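Local coordinates for protein cortical-lytic enzyme (Bacillus cereus, PDB 4S3J) that acts as an N-acetylglucosaminidase that degrades partially broken-down cortex peptidoglycan during spore germination, probably recognising muramic acid delta-lactam residues, at residues A[32-37]-A[44-49]; A[8-13]-A[40-45]. All coordinates share one frame; numbering follows the deposited sequence.

Interaction 1 (A[32-37]-A[44-49]); sequences NGLNPA and QALIVN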
ATOM      1  N   ASN A  32       4.277  -1.233  18.400  1.00 17.23           N
ATOM      2  CA  ASN A  32       3.287  -2.092  17.778  1.00 13.77           C
ATOM      3  C   ASN A  32       1.851  -1.623  17.984  1.00 17.47           C
ATOM      4  O   ASN A  32       0.908  -2.360  17.654  1.00 18.57           O
ATOM      5  CB  ASN A  32       3.470  -3.509  18.312  1.00 13.88           C
ATOM      6  CG  ASN A  32       4.774  -4.115  17.851  1.00 12.91           C
ATOM      7  OD1 ASN A  32       4.884  -4.585  16.731  1.00 12.89           O
ATOM      8  ND2 ASN A  32       5.780  -4.092  18.720  1.00 13.00           N
ATOM      9  N   GLY A  33       1.699  -0.432  18.559  1.00 22.25           N
ATOM     10  CA  GLY A  33       0.381   0.149  18.764  1.00 25.22           C
ATOM     11  C   GLY A  33      -0.517  -0.753  19.580  1.00 26.92           C
ATOM     12  O   GLY A  33      -1.707  -0.896  19.298  1.00 26.82           O
ATOM     13  N   LEU A  34       0.052  -1.391  20.595  1.00 18.88           N
ATOM     14  CA  LEU A  34      -0.726  -2.287  21.405  1.00 17.99           C
ATOM     15  C   LEU A  34      -1.514  -1.560  22.476  1.00 16.05           C
ATOM     16  O   LEU A  34      -1.123  -0.495  22.944  1.00 20.91           O
ATOM     17  CB  LEU A  34       0.175  -3.307  22.101  1.00 16.35           C
ATOM     18  CG  LEU A  34       1.102  -4.110  21.192  1.00 16.82           C
ATOM     19  CD1 LEU A  34       1.999  -5.025  22.037  1.00 14.81           C
ATOM     20  CD2 LEU A  34       0.305  -4.937  20.220  1.00 15.77           C
ATOM     21  N   ASN A  35      -2.593  -2.201  22.904  1.00 19.03           N
ATOM     22  CA  ASN A  35      -3.226  -1.861  24.171  1.00 20.35           C
ATOM     23  C   ASN A  35      -2.492  -2.662  25.222  1.00 16.24           C
ATOM     24  O   ASN A  35      -2.513  -3.879  25.165  1.00 19.01           O
ATOM     25  CB  ASN A  35      -4.710  -2.204  24.146  1.00 26.25           C
ATOM     26  CG  ASN A  35      -5.410  -1.925  25.468  1.00 26.59           C
ATOM     27  OD1 ASN A  35      -4.794  -1.876  26.538  1.00 24.60           O
ATOM     28  ND2 ASN A  35      -6.716  -1.736  25.396  1.00 28.48           N
ATOM     29  N   PRO A  36      -1.816  -1.985  26.172  1.00 19.41           N
ATOM     30  CA  PRO A  36      -0.910  -2.706  27.068  1.00 18.64           C
ATOM     31  C   PRO A  36      -1.612  -3.715  27.949  1.00 18.19           C
ATOM     32  O   PRO A  36      -0.959  -4.612  28.498  1.00 21.75           O
ATOM     33  CB  PRO A  36      -0.284  -1.577  27.919  1.00 20.03           C
ATOM     34  CG  PRO A  36      -1.232  -0.446  27.837  1.00 31.30           C
ATOM     35  CD  PRO A  36      -1.833  -0.538  26.459  1.00 22.47           C
ATOM     36  N   ALA A  37      -2.919  -3.572  28.082  1.00 21.42           N
ATOM     37  CA  ALA A  37      -3.684  -4.492  28.915  1.00 23.26           C
ATOM     38  C   ALA A  37      -4.042  -5.800  28.206  1.00 24.26           C
ATOM     39  O   ALA A  37      -4.418  -6.757  28.867  1.00 25.26           O
ATOM     40  CB  ALA A  37      -4.951  -3.805  29.406  1.00 26.11           C
ATOM     41  N   GLN A  44       0.890 -13.615  15.841  1.00 11.29           N
ATOM     42  CA  GLN A  44       0.952 -12.162  15.666  1.00 10.83           C
ATOM     43  C   GLN A  44       2.392 -11.763  15.361  1.00 11.93           C
ATOM     44  O   GLN A  44       3.342 -12.314  15.918  1.00 14.43           O
ATOM     45  CB  GLN A  44       0.435 -11.466  16.950  1.00 18.34           C
ATOM     46  CG  GLN A  44       0.433 -10.002  16.977  1.00 37.64           C
ATOM     47  CD  GLN A  44      -0.132  -9.425  18.265  1.00 17.55           C
ATOM     48  OE1 GLN A  44      -0.509 -10.124  19.234  1.00 14.95           O
ATOM     49  NE2 GLN A  44      -0.230  -8.131  18.270  1.00 20.98           N
ATOM     50  N   ALA A  45       2.565 -10.821  14.436  1.00 11.89           N
ATOM     51  CA  ALA A  45       3.893 -10.333  14.088  1.00 12.71           C
ATOM     52  C   ALA A  45       4.171  -8.996  14.740  1.00 13.19           C
ATOM     53  O   ALA A  45       3.449  -8.017  14.491  1.00 15.36           O
ATOM     54  CB  ALA A  45       4.015 -10.180  12.568  1.00 12.23           C
ATOM     55  N   LEU A  46       5.235  -8.947  15.540  1.00 10.85           N
ATOM     56  CA  LEU A  46       5.622  -7.745  16.253  1.00 10.91           C
ATOM     57  C   LEU A  46       6.958  -7.257  15.713  1.00 14.18           C
ATOM     58  O   LEU A  46       7.759  -8.059  15.186  1.00 16.79           O
ATOM     59  CB  LEU A  46       5.772  -7.983  17.758  1.00 11.53           C
ATOM     60  CG  LEU A  46       4.517  -8.481  18.480  1.00 12.08           C
ATOM     61  CD1 LEU A  46       4.871  -8.811  19.921  1.00 15.61           C
ATOM     62  CD2 LEU A  46       3.371  -7.501  18.397  1.00 16.81           C
ATOM     63  N   ILE A  47       7.216  -5.960  15.859  1.00 11.37           N
ATOM     64  CA  ILE A  47       8.573  -5.481  15.684  1.00 12.63           C
ATOM     65  C   ILE A  47       9.184  -5.274  17.088  1.00 13.08           C
ATOM     66  O   ILE A  47       8.521  -4.772  18.035  1.00 14.39           O
ATOM     67  CB  ILE A  47       8.612  -4.214  14.792  1.00 18.03           C
ATOM     68  CG1 ILE A  47       7.692  -3.108  15.293  1.00 17.26           C
ATOM     69  CG2 ILE A  47       8.211  -4.603  13.369  1.00 13.51           C
ATOM     70  CD1 ILE A  47       7.860  -1.798  14.501  1.00 18.92           C
ATOM     71  N   VAL A  48      10.431  -5.743  17.231  1.00 14.47           N
ATOM     72  CA  VAL A  48      11.165  -5.752  18.506  1.00 16.46           C
ATOM     73  C   VAL A  48      12.615  -5.333  18.301  1.00 19.99           C
ATOM     74  O   VAL A  48      13.230  -5.695  17.305  1.00 18.27           O
ATOM     75  CB  VAL A  48      11.152  -7.159  19.153  1.00 16.66           C
ATOM     76  CG1 VAL A  48      11.997  -7.205  20.446  1.00 19.12           C
ATOM     77  CG2 VAL A  48       9.726  -7.609  19.439  1.00 16.68           C
ATOM     78  N   ASN A  49      13.148  -4.573  19.250  1.00 17.67           N
ATOM     79  CA  ASN A  49      14.591  -4.268  19.307  1.00 15.01           C
ATOM     80  C   ASN A  49      15.371  -5.441  19.826  1.00 15.68           C
ATOM     81  O   ASN A  49      15.250  -5.787  21.005  1.00 22.90           O
ATOM     82  CB  ASN A  49      14.822  -3.058  20.202  1.00 21.79           C
ATOM     83  CG  ASN A  49      16.222  -2.511  20.089  1.00 42.22           C
ATOM     84  OD1 ASN A  49      17.178  -3.262  19.991  1.00 29.70           O
ATOM     85  ND2 ASN A  49      16.347  -1.192  20.105  1.00 66.90           N
TER
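Asn-32, just past the end of a helix, and Leu-46 on strand 45-49 are the closest residues across the contact, their CA atoms 6.3 Å apart, and Gly-33, with its positive phi, completes the Schellman motif that ends the helix. CB of Asn-32 points at the strand, and with CG anti to the carbonyl carbon (chi1 -67°) the carboxamide reaches the backbone of Ile-47 and grips it at both ends. Ile-47 N donates to OD1 of Asn-32 at 2.8 Å, and ND2 of Asn-32 donates to Ile-47 O at 2.9 Å. Both bonds are near straight (163° and 166°), and each meets a lone pair of its acceptor, which fixes the amide's rotation. Leu-46 crosses Asn-32 at about a right angle, laying its CD2 3.7 Å from CG of Asn-32. Beyond it, CD2 of Leu-34 meets NE2 of Gln-44 at 3.8 Å; OE1 of Gln-44 is taken by Val-41 N. Asn-32 is buried, and its polar atoms have second partners, Ile-28 O for ND2 and Gln-416 NE2 for OD1. Within the first LysM domain, the contact pins the end of helix 25-31 to strand 45-49, with helix 14-21 packing on Leu-34 and Leu-46 and helix 415-424, near the end of the chain, covering Ile-47.

Interaction 2 (A[8-13]-A[40-45]); sequences VRSGDS and LVVGQA
Val-8 and the turn Val-41 to Gln-44 meet through two backbone hydrogen bonds that use both polar backbone atoms of the valine. Val-8 N donates to Gln-44 O at 2.9 Å in a nearly straight bond, and Gly-43 N returns one to Val-8 O at 3.0 Å, arriving from above the carbonyl plane. The isopropyl group of Val-8 sits over the turn: with CG1 anti to the backbone N (chi1 171°), that methyl lies 3.3 Å from Val-41 O, while CG2 lies against Gln-44 O and CB. Each loop contains a type II turn, Arg-9 to Asp-12 and Val-41 to Gln-44, with Gly-11 and Gly-43 in third position. Asp-12 N closes the first on Arg-9 O at 3.1 Å, Gln-44 N the second on Val-41 O. The last side chain braces each: OD2 of Asp-12 receives Arg-9 N at 2.8 Å, from above the carboxylate plane, and the extended Gln-44 spans its turn with an almost straight bond (179°). In the beta-alpha-alpha-beta fold of this first LysM domain, the two turns flank one end of the antiparallel pair 3-7 and 45-49. Farther along, water takes over. One water donates to Asp-12 O and accepts from Leu-40 N, both at 2.9 Å; a second donates to the same Asp-12 O and, at a longer 3.3 Å, to Leu-40 O. Beside this bridge CD1 of Leu-40 packs on the backbone of Ser-13, the N-cap of helix 14-21, whose N bonds to Ser-16 OG. Val-42 has a backbone bond with Ile-359, and Val-41 turns against helix 345-354 of the family 18 catalytic domain.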
ATOM      1  N   VAL A   8       4.961 -14.046  17.534  1.00 11.44           N
ATOM      2  CA  VAL A   8       4.556 -14.435  18.879  1.00 11.09           C
ATOM      3  C   VAL A   8       4.333 -15.953  18.959  1.00 12.61           C
ATOM      4  O   VAL A   8       3.761 -16.572  18.061  1.00 12.16           O
ATOM      5  CB  VAL A   8       3.273 -13.675  19.284  1.00 10.79           C
ATOM      6  CG1 VAL A   8       2.684 -14.196  20.596  1.00 11.45           C
ATOM      7  CG2 VAL A   8       3.558 -12.170  19.392  1.00 11.23           C
ATOM      8  N   ARG A   9       4.880 -16.541  20.014  1.00 12.01           N
ATOM      9  CA  ARG A   9       4.752 -17.979  20.319  1.00 11.83           C
ATOM     10  C   ARG A   9       3.947 -18.158  21.605  1.00 12.54           C
ATOM     11  O   ARG A   9       3.788 -17.222  22.403  1.00 12.40           O
ATOM     12  CB  ARG A   9       6.121 -18.624  20.438  1.00 13.83           C
ATOM     13  CG  ARG A   9       6.858 -18.599  19.100  1.00 17.60           C
ATOM     14  CD  ARG A   9       8.235 -19.256  19.107  1.00 33.16           C
ATOM     15  NE  ARG A   9       9.062 -18.885  20.243  1.00 59.28           N
ATOM     16  CZ  ARG A   9      10.283 -19.365  20.447  1.00 79.29           C
ATOM     17  NH1 ARG A   9      10.807 -20.232  19.592  1.00 78.71           N
ATOM     18  NH2 ARG A   9      10.980 -18.984  21.509  1.00 91.26           N
ATOM     19  N   SER A  10       3.496 -19.389  21.826  1.00 14.46           N
ATOM     20  CA  SER A  10       2.700 -19.728  23.008  1.00 14.82           C
ATOM     21  C   SER A  10       3.367 -19.282  24.305  1.00 14.78           C
ATOM     22  O   SER A  10       4.529 -19.596  24.557  1.00 15.72           O
ATOM     23  CB  SER A  10       2.498 -21.245  23.078  1.00 16.05           C
ATOM     24  OG  SER A  10       1.933 -21.745  21.880  1.00 30.30           O
ATOM     25  N   GLY A  11       2.628 -18.540  25.120  1.00 15.39           N
ATOM     26  CA  GLY A  11       3.134 -18.094  26.412  1.00 15.52           C
ATOM     27  C   GLY A  11       3.746 -16.715  26.455  1.00 14.48           C
ATOM     28  O   GLY A  11       3.986 -16.164  27.534  1.00 19.33           O
ATOM     29  N   ASP A  12       4.031 -16.151  25.287  1.00 14.76           N
ATOM     30  CA  ASP A  12       4.661 -14.825  25.212  1.00 13.06           C
ATOM     31  C   ASP A  12       3.754 -13.701  25.715  1.00 12.95           C
ATOM     32  O   ASP A  12       2.539 -13.690  25.466  1.00 12.18           O
ATOM     33  CB  ASP A  12       5.024 -14.467  23.774  1.00 11.96           C
ATOM     34  CG  ASP A  12       6.213 -15.217  23.207  1.00 14.13           C
ATOM     35  OD1 ASP A  12       7.002 -15.843  23.950  1.00 15.50           O
ATOM     36  OD2 ASP A  12       6.381 -15.138  21.955  1.00 14.62           O
ATOM     37  N   SER A  13       4.365 -12.746  26.401  1.00 13.72           N
ATOM     38  CA  SER A  13       3.746 -11.464  26.742  1.00 11.90           C
ATOM     39  C   SER A  13       4.709 -10.334  26.381  1.00 15.66           C
ATOM     40  O   SER A  13       5.871 -10.585  26.062  1.00 12.49           O
ATOM     41  CB  SER A  13       3.400 -11.419  28.223  1.00 12.99           C
ATOM     42  OG  SER A  13       4.578 -11.458  29.027  1.00 14.39           O
ATOM     43  N   LEU A  40      -1.186 -11.068  23.987  1.00 12.53           N
ATOM     44  CA  LEU A  40      -0.659 -11.310  22.651  1.00 11.50           C
ATOM     45  C   LEU A  40      -1.318 -12.542  22.040  1.00 17.50           C
ATOM     46  O   LEU A  40      -1.698 -13.489  22.743  1.00 18.25           O
ATOM     47  CB  LEU A  40       0.862 -11.483  22.677  1.00 11.64           C
ATOM     48  CG  LEU A  40       1.688 -10.296  23.191  1.00 10.60           C
ATOM     49  CD1 LEU A  40       3.171 -10.610  23.160  1.00 10.71           C
ATOM     50  CD2 LEU A  40       1.406  -9.018  22.390  1.00 11.29           C
ATOM     51  N   VAL A  41      -1.425 -12.530  20.716  1.00 11.79           N
ATOM     52  CA  VAL A  41      -1.983 -13.630  19.955  1.00 11.59           C
ATOM     53  C   VAL A  41      -0.877 -14.454  19.314  1.00 12.64           C
ATOM     54  O   VAL A  41       0.004 -13.907  18.667  1.00 10.46           O
ATOM     55  CB  VAL A  41      -2.956 -13.086  18.863  1.00 10.25           C
ATOM     56  CG1 VAL A  41      -3.495 -14.226  17.989  1.00 13.57           C
ATOM     57  CG2 VAL A  41      -4.079 -12.340  19.499  1.00 11.05           C
ATOM     58  N   VAL A  42      -0.890 -15.773  19.511  1.00 10.68           N
ATOM     59  CA  VAL A  42       0.084 -16.645  18.867  1.00 11.01           C
ATOM     60  C   VAL A  42       0.001 -16.454  17.350  1.00 11.68           C
ATOM     61  O   VAL A  42      -1.093 -16.491  16.770  1.00 12.65           O
ATOM     62  CB  VAL A  42      -0.143 -18.134  19.249  1.00 13.73           C
ATOM     63  CG1 VAL A  42       0.791 -19.061  18.477  1.00 15.43           C
ATOM     64  CG2 VAL A  42       0.059 -18.301  20.721  1.00 15.34           C
ATOM     65  N   GLY A  43       1.140 -16.212  16.709  1.00 13.77           N
ATOM     66  CA  GLY A  43       1.178 -15.964  15.275  1.00 13.90           C
ATOM     67  C   GLY A  43       1.154 -14.498  14.876  1.00 12.37           C
ATOM     68  O   GLY A  43       1.354 -14.163  13.708  1.00 17.62           O
ATOM     69  N   GLN A  44       0.890 -13.615  15.841  1.00 11.29           N
ATOM     70  CA  GLN A  44       0.952 -12.162  15.666  1.00 10.83           C
ATOM     71  C   GLN A  44       2.392 -11.763  15.361  1.00 11.93           C
ATOM     72  O   GLN A  44       3.342 -12.314  15.918  1.00 14.43           O
ATOM     73  CB  GLN A  44       0.435 -11.466  16.950  1.00 18.34           C
ATOM     74  CG  GLN A  44       0.433 -10.002  16.977  1.00 37.64           C
ATOM     75  CD  GLN A  44      -0.132  -9.425  18.265  1.00 17.55           C
ATOM     76  OE1 GLN A  44      -0.509 -10.124  19.234  1.00 14.95           O
ATOM     77  NE2 GLN A  44      -0.230  -8.131  18.270  1.00 20.98           N
ATOM     78  N   ALA A  45       2.565 -10.821  14.436  1.00 11.89           N
ATOM     79  CA  ALA A  45       3.893 -10.333  14.088  1.00 12.71           C
ATOM     80  C   ALA A  45       4.171  -8.996  14.740  1.00 13.19           C
ATOM     81  O   ALA A  45       3.449  -8.017  14.491  1.00 15.36           O
ATOM     82  CB  ALA A  45       4.015 -10.180  12.568  1.00 12.23           C
TER
HETATM   83  O   HOH W   1       0.168 -12.194  26.294  1.00 19.20           O
HETATM   84  O   HOH W   2       0.598 -15.380  24.149  1.00 37.05           O

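How the interactions relate
From the N terminus, the chain runs through strand 3-7 into 8-13, on through helices 14-21 and 25-31 to 32-37, then by way of 40-45 into strand 45-49. Interaction 2 closes the long loop that holds both helices; interaction 1 closes a short one of a few residues between the end of helix 25-31 and the strand. Interaction 1 starts within the span of interaction 2 and ends beyond it, with Gln-44 and Ala-45 shared, so the two loops cross rather than nest. Leu-46 links them physically, its CD1 lying 3.6 Å from CG2 of Val-8, and Leu-34 reaches Leu-40. Together they join the two strands and two helices of this LysM domain.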